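Local coordinates for protein nicotinate phosphoribosyltransferase (PDB 1VLP) that catalyses the ATP-dependent synthesis of nicotinate ribonucleotide from nicotinate and phosphoribosyl diphosphate, the first step from nicotinic acid to NAD, at residues S70-L75 with I141-P146; T191-S196 with N387-L392. One frame throughout, in Å; residues are numbered along the deposited sequence.

How the contacts relate
Contact 1 joins the region where helix 59-71 runs out to that where helix 144-159 begins. Contact 2 joins the loop after strand 186-188 of the parallel sheet to strand 388-395 of the antiparallel sheet. Their centres lie about 14 Å apart, and they meet through helix 144-159. Ile145 of contact 1 packs on Thr191 and Arg192 of contact 2. Glu144 OE2 also forms a long, weak ion pair with Arg192 NH1, at 3.4 Å. Contact 2 borders the probable substrate pocket; contact 1 lies a little behind it, with the Pro146 side chain about 8 Å from that of Tyr27, a nicotinate site by similarity. The Arg193 side chain is about 5 Å from a phosphate ion, probably from the crystallisation liquor, which may mark a pocket.

Contact 1 (S70-L75 with I141-P146); sequences SYLGNL and ILYEIP
This is a small, buried apolar contact in the N-terminal domain of this type II phosphoribosyltransferase, between the region where helix 59-71 runs out and that where helix 144-159 begins. Leu72, where the chain leaves the first helix, meets Tyr143 and Pro146, where it enters the second. No hydrogen bond crosses between the segments. Together they bury 118 Å² of surface, and Leu72 is the centre of the contact. Leu72 CA and Pro146 CA are 8.6 Å apart, so side chains rather than backbones bridge the gap.

The chain is still turning at Leu72. Gly73 N bonds to Ser70 O and Asn74 N to Tyr71 O, which makes tight turns around this residue. Leu72 points its side chain at the second segment, and its two methyls divide the work. CD2 goes to the pyrrolidine ring of Pro146, with CB as the nearest atom at 4.3 Å. CD1 goes to the phenol ring of Tyr143. The Tyr143 side chain leaves its backbone at an angle to the line of approach, but its ring swings back toward Leu72. CG lies beside the backbone N, opposite the carbonyl carbon (chi1 -74°), and this sends the ring toward Leu72. The leucine methyl meets the ring at its edge.

Tyr143 also packs on Pro109 and Gln112 of helix 109-112. Next to it, Glu144 makes a salt bridge with Lys28 and a hydrogen bond with the hydroxyl of Tyr27, a nicotinate-binding residue by similarity. The same region thus has an apolar side toward Leu72 and a polar link toward the probable nicotinate site. At the ring edge, Leu72 CD1 lies near the ring plane, 4.1 Å from Tyr143 CD1 and 4.2 Å from Tyr143 CE1.

Contact 2 (T191-S196 with N387-L392); sequences TRRRRS and NIVIKL
The guanidinium of Arg193 lies over the start of strand 388-395 and grips one carbonyl oxygen of Ile388 with two nitrogens. In this type II phosphoribosyltransferase, Arg193 belongs to a type I beta turn, Thr191 to Arg194, in the loop after strand 186-188 of the parallel sheet, consistent with a TIM-barrel-like domain. Strand 388-395 belongs to the antiparallel sheet, so the arginine links the loop to that strand.

Its chain is extended from CG to NE, which carries the flat end across to the strand. Arg193 NE and NH2 both donate to Ile388 O, at 3.3 and 3.1 Å. They come from the same face of the carbonyl plane. NE is moderately tilted from that plane, but NH2 stands well above it. Both bonds are bent, with angles at the hydrogen near 140°.

One face of the guanidinium covers the backbone at Asn387, whose CA lies 3.8 Å from the guanidinium plane. The Asn387 amide is turned 55° from that plane. Its CG is anti to the backbone N (chi1 -177°), and the amide end comes back toward the arginine. Asn387 OD1 is 2.6 Å from Arg193 NH2.

Arg193 also touches Thr367, inferred to bind phosphoribosyl diphosphate, so the contact probably borders that site. At the guanidinium edge, in its plane, Val389 CG1 sits 3.6 Å from Arg193 NH2.

Contact 1 (S70-L75 with I141-P146)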
loop_
_atom_site.group_PDB
_atom_site.type_symbol
_atom_site.label_atom_id
_atom_site.label_comp_id
_atom_site.label_asym_id
_atom_site.label_seq_id
_atom_site.Cartn_x
_atom_site.Cartn_y
_atom_site.Cartn_z
ATOM N N SER A 70 0.524 19.634 9.228
ATOM C CA SER A 70 0.618 19.961 10.651
ATOM C C SER A 70 -0.501 19.291 11.460
ATOM O O SER A 70 -0.315 18.892 12.605
ATOM C CB SER A 70 0.635 21.470 10.870
ATOM O OG SER A 70 -0.647 22.066 10.670
ATOM N N TYR A 71 -1.702 19.202 10.862
ATOM C CA TYR A 71 -2.848 18.606 11.525
ATOM C C TYR A 71 -2.643 17.138 11.876
ATOM O O TYR A 71 -3.257 16.598 12.791
ATOM C CB TYR A 71 -4.071 18.699 10.624
ATOM C CG TYR A 71 -4.604 20.084 10.337
ATOM C CD1 TYR A 71 -4.322 21.211 11.173
ATOM C CD2 TYR A 71 -5.452 20.268 9.267
ATOM C CE1 TYR A 71 -4.883 22.471 10.912
ATOM C CE2 TYR A 71 -5.996 21.524 8.994
ATOM C CZ TYR A 71 -5.735 22.609 9.808
ATOM O OH TYR A 71 -6.277 23.831 9.499
ATOM N N LEU A 72 -1.773 16.473 11.156
ATOM C CA LEU A 72 -1.446 15.074 11.515
ATOM C C LEU A 72 -0.940 14.968 12.937
ATOM O O LEU A 72 -1.122 13.951 13.605
ATOM C CB LEU A 72 -0.390 14.513 10.560
ATOM C CG LEU A 72 -0.823 14.475 9.099
ATOM C CD1 LEU A 72 0.320 13.944 8.234
ATOM C CD2 LEU A 72 -2.126 13.654 8.840
ATOM N N GLY A 73 -0.262 16.012 13.399
ATOM C CA GLY A 73 0.188 16.049 14.775
ATOM C C GLY A 73 -0.907 16.135 15.853
ATOM O O GLY A 73 -0.623 15.980 17.041
ATOM N N ASN A 74 -2.135 16.400 15.440
ATOM C CA ASN A 74 -3.305 16.504 16.340
ATOM C C ASN A 74 -4.086 15.206 16.496
ATOM O O ASN A 74 -4.914 15.082 17.383
ATOM C CB ASN A 74 -4.272 17.554 15.791
ATOM C CG ASN A 74 -3.685 18.977 15.773
ATOM O OD1 ASN A 74 -2.760 19.299 16.529
ATOM N ND2 ASN A 74 -4.267 19.835 14.960
ATOM N N LEU A 75 -3.773 14.221 15.682
ATOM C CA LEU A 75 -4.511 12.980 15.689
ATOM C C LEU A 75 -4.142 12.120 16.888
ATOM O O LEU A 75 -2.980 12.038 17.265
ATOM C CB LEU A 75 -4.225 12.204 14.410
ATOM C CG LEU A 75 -4.676 12.806 13.084
ATOM C CD1 LEU A 75 -4.103 12.099 11.956
ATOM C CD2 LEU A 75 -6.234 12.823 13.026
ATOM N N ILE A 141 6.825 5.407 10.159
ATOM C CA ILE A 141 6.106 4.424 9.314
ATOM C C ILE A 141 4.665 4.822 8.880
ATOM O O ILE A 141 4.231 4.478 7.771
ATOM C CB ILE A 141 6.168 3.033 9.988
ATOM C CG1 ILE A 141 5.672 1.949 9.040
ATOM C CG2 ILE A 141 5.392 3.026 11.306
ATOM C CD1 ILE A 141 6.555 0.869 8.908
ATOM N N LEU A 142 3.912 5.541 9.725
ATOM C CA LEU A 142 2.538 5.824 9.351
ATOM C C LEU A 142 2.409 6.922 8.301
ATOM O O LEU A 142 1.345 7.083 7.721
ATOM C CB LEU A 142 1.715 6.179 10.596
ATOM C CG LEU A 142 1.546 5.052 11.624
ATOM C CD1 LEU A 142 0.501 5.474 12.697
ATOM C CD2 LEU A 142 1.155 3.730 10.990
ATOM N N TYR A 143 3.426 7.760 8.097
ATOM C CA TYR A 143 3.208 8.953 7.211
ATOM C C TYR A 143 2.912 8.674 5.760
ATOM O O TYR A 143 2.174 9.451 5.147
ATOM C CB TYR A 143 4.412 9.872 7.266
ATOM C CG TYR A 143 4.528 10.650 8.534
ATOM C CD1 TYR A 143 3.718 11.756 8.765
ATOM C CD2 TYR A 143 5.474 10.305 9.519
ATOM C CE1 TYR A 143 3.865 12.515 9.904
ATOM C CE2 TYR A 143 5.607 11.046 10.666
ATOM C CZ TYR A 143 4.799 12.149 10.860
ATOM O OH TYR A 143 4.930 12.902 12.007
ATOM N N GLU A 144 3.496 7.605 5.202
ATOM C CA GLU A 144 3.402 7.349 3.747
ATOM C C GLU A 144 1.969 7.596 3.186
ATOM O O GLU A 144 1.758 8.442 2.288
ATOM C CB GLU A 144 3.857 5.925 3.426
ATOM C CG GLU A 144 3.839 5.586 1.942
ATOM C CD GLU A 144 3.779 4.081 1.630
ATOM O OE1 GLU A 144 3.750 3.204 2.548
ATOM O OE2 GLU A 144 3.798 3.766 0.425
ATOM N N ILE A 145 0.985 6.892 3.713
ATOM C CA ILE A 145 -0.351 6.905 3.114
ATOM C C ILE A 145 -1.041 8.235 3.240
ATOM O O ILE A 145 -1.449 8.787 2.212
ATOM C CB ILE A 145 -1.247 5.812 3.713
ATOM C CG1 ILE A 145 -0.482 4.511 3.648
ATOM C CG2 ILE A 145 -2.610 5.691 2.987
ATOM C CD1 ILE A 145 -0.204 4.041 2.468
ATOM N N PRO A 146 -1.203 8.758 4.472
ATOM C CA PRO A 146 -1.878 10.062 4.568
ATOM C C PRO A 146 -1.153 11.151 3.788
ATOM O O PRO A 146 -1.789 12.013 3.211
ATOM C CB PRO A 146 -1.958 10.339 6.078
ATOM C CG PRO A 146 -0.977 9.377 6.708
ATOM C CD PRO A 146 -0.854 8.211 5.803
#

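Contact 2 (T191-S196 with N387-L392)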
loop_
_atom_site.group_PDB
_atom_site.type_symbol
_atom_site.label_atom_id
_atom_site.label_comp_id
_atom_site.label_asym_id
_atom_site.label_seq_id
_atom_site.Cartn_x
_atom_site.Cartn_y
_atom_site.Cartn_z
ATOM N N THR A 191 -6.418 3.849 -1.389
ATOM C CA THR A 191 -6.250 5.001 -0.493
ATOM C C THR A 191 -5.152 5.985 -0.977
ATOM O O THR A 191 -5.389 7.197 -1.121
ATOM C CB THR A 191 -5.969 4.573 0.957
ATOM O OG1 THR A 191 -7.049 3.783 1.418
ATOM C CG2 THR A 191 -5.740 5.793 1.862
ATOM N N ARG A 192 -3.972 5.441 -1.263
ATOM C CA ARG A 192 -2.798 6.279 -1.468
ATOM C C ARG A 192 -2.939 7.184 -2.687
ATOM O O ARG A 192 -2.503 8.334 -2.652
ATOM C CB ARG A 192 -1.572 5.424 -1.632
ATOM C CG ARG A 192 -1.102 4.880 -0.343
ATOM C CD ARG A 192 0.065 3.941 -0.589
ATOM N NE ARG A 192 -0.413 2.695 -1.169
ATOM C CZ ARG A 192 0.392 1.732 -1.561
ATOM N NH1 ARG A 192 1.709 1.895 -1.420
ATOM N NH2 ARG A 192 -0.117 0.631 -2.110
ATOM N N ARG A 193 -3.626 6.718 -3.718
ATOM C CA ARG A 193 -3.761 7.590 -4.875
ATOM C C ARG A 193 -5.165 8.082 -5.155
ATOM O O ARG A 193 -5.487 8.438 -6.284
ATOM C CB ARG A 193 -3.101 7.002 -6.089
ATOM C CG ARG A 193 -1.619 7.378 -6.146
ATOM C CD ARG A 193 -0.992 6.885 -7.436
ATOM N NE ARG A 193 0.427 6.644 -7.262
ATOM C CZ ARG A 193 1.212 6.125 -8.196
ATOM N NH1 ARG A 193 0.710 5.780 -9.375
ATOM N NH2 ARG A 193 2.499 5.947 -7.938
ATOM N N ARG A 194 -6.008 8.122 -4.120
ATOM C CA ARG A 194 -7.321 8.630 -4.295
ATOM C C ARG A 194 -7.270 10.103 -4.752
ATOM O O ARG A 194 -6.401 10.901 -4.322
ATOM C CB ARG A 194 -8.138 8.511 -3.016
ATOM C CG ARG A 194 -7.670 9.389 -1.909
ATOM C CD ARG A 194 -8.258 8.884 -0.566
ATOM N NE ARG A 194 -7.978 9.800 0.519
ATOM C CZ ARG A 194 -8.127 9.514 1.814
ATOM N NH1 ARG A 194 -8.523 8.300 2.213
ATOM N NH2 ARG A 194 -7.810 10.438 2.723
ATOM N N ARG A 195 -8.237 10.458 -5.582
ATOM C CA ARG A 195 -8.364 11.846 -6.022
ATOM C C ARG A 195 -8.739 12.778 -4.849
ATOM O O ARG A 195 -8.278 13.964 -4.767
ATOM C CB ARG A 195 -9.352 11.954 -7.170
ATOM C CG ARG A 195 -9.424 13.388 -7.642
ATOM C CD ARG A 195 -9.899 13.490 -9.089
ATOM N NE ARG A 195 -8.946 12.848 -9.978
ATOM C CZ ARG A 195 -8.751 13.154 -11.255
ATOM N NH1 ARG A 195 -9.346 14.178 -11.823
ATOM N NH2 ARG A 195 -7.892 12.443 -11.964
ATOM N N SER A 196 -9.499 12.198 -3.904
ATOM C CA SER A 196 -9.901 12.863 -2.690
ATOM C C SER A 196 -10.509 11.812 -1.744
ATOM O O SER A 196 -10.859 10.706 -2.164
ATOM C CB SER A 196 -10.943 13.937 -2.967
ATOM O OG SER A 196 -12.166 13.359 -3.412
ATOM N N ASN A 387 1.241 10.559 -10.308
ATOM C CA ASN A 387 2.032 9.334 -10.062
ATOM C C ASN A 387 3.132 9.659 -9.047
ATOM O O ASN A 387 4.301 9.901 -9.440
ATOM C CB ASN A 387 2.653 8.848 -11.359
ATOM C CG ASN A 387 3.445 7.505 -11.230
ATOM O OD1 ASN A 387 3.591 6.925 -10.144
ATOM N ND2 ASN A 387 3.976 7.036 -12.360
ATOM N N ILE A 388 2.740 9.651 -7.782
ATOM C CA ILE A 388 3.653 9.959 -6.670
ATOM C C ILE A 388 3.831 8.747 -5.748
ATOM O O ILE A 388 2.931 7.910 -5.559
ATOM C CB ILE A 388 3.181 11.172 -5.847
ATOM C CG1 ILE A 388 1.684 11.010 -5.465
ATOM C CG2 ILE A 388 3.425 12.459 -6.679
ATOM C CD1 ILE A 388 1.125 12.005 -4.494
ATOM N N VAL A 389 5.013 8.704 -5.141
ATOM C CA VAL A 389 5.354 7.671 -4.152
ATOM C C VAL A 389 6.132 8.281 -3.010
ATOM O O VAL A 389 6.662 9.369 -3.166
ATOM C CB VAL A 389 6.181 6.550 -4.757
ATOM C CG1 VAL A 389 5.405 5.878 -5.883
ATOM C CG2 VAL A 389 7.516 7.025 -5.229
ATOM N N ILE A 390 6.104 7.616 -1.865
ATOM C CA ILE A 390 6.942 7.978 -0.711
ATOM C C ILE A 390 7.572 6.644 -0.322
ATOM O O ILE A 390 6.895 5.729 0.099
ATOM C CB ILE A 390 6.154 8.645 0.443
ATOM C CG1 ILE A 390 5.770 10.044 0.060
ATOM C CG2 ILE A 390 6.977 8.669 1.735
ATOM C CD1 ILE A 390 4.821 10.711 1.032
ATOM N N LYS A 391 8.865 6.525 -0.612
ATOM C CA LYS A 391 9.617 5.272 -0.580
ATOM C C LYS A 391 10.683 5.262 0.522
ATOM O O LYS A 391 11.279 6.291 0.784
ATOM C CB LYS A 391 10.367 5.122 -1.902
ATOM C CG LYS A 391 11.443 6.226 -2.184
ATOM C CD LYS A 391 11.862 6.334 -3.678
ATOM C CE LYS A 391 13.050 7.287 -3.873
ATOM N NZ LYS A 391 13.757 6.917 -5.149
ATOM N N LEU A 392 10.918 4.110 1.115
ATOM C CA LEU A 392 11.995 3.952 2.068
ATOM C C LEU A 392 13.301 4.158 1.289
ATOM O O LEU A 392 13.513 3.496 0.245
ATOM C CB LEU A 392 11.931 2.568 2.731
ATOM C CG LEU A 392 12.990 2.304 3.781
ATOM C CD1 LEU A 392 12.867 3.242 4.944
ATOM C CD2 LEU A 392 12.928 0.815 4.205
#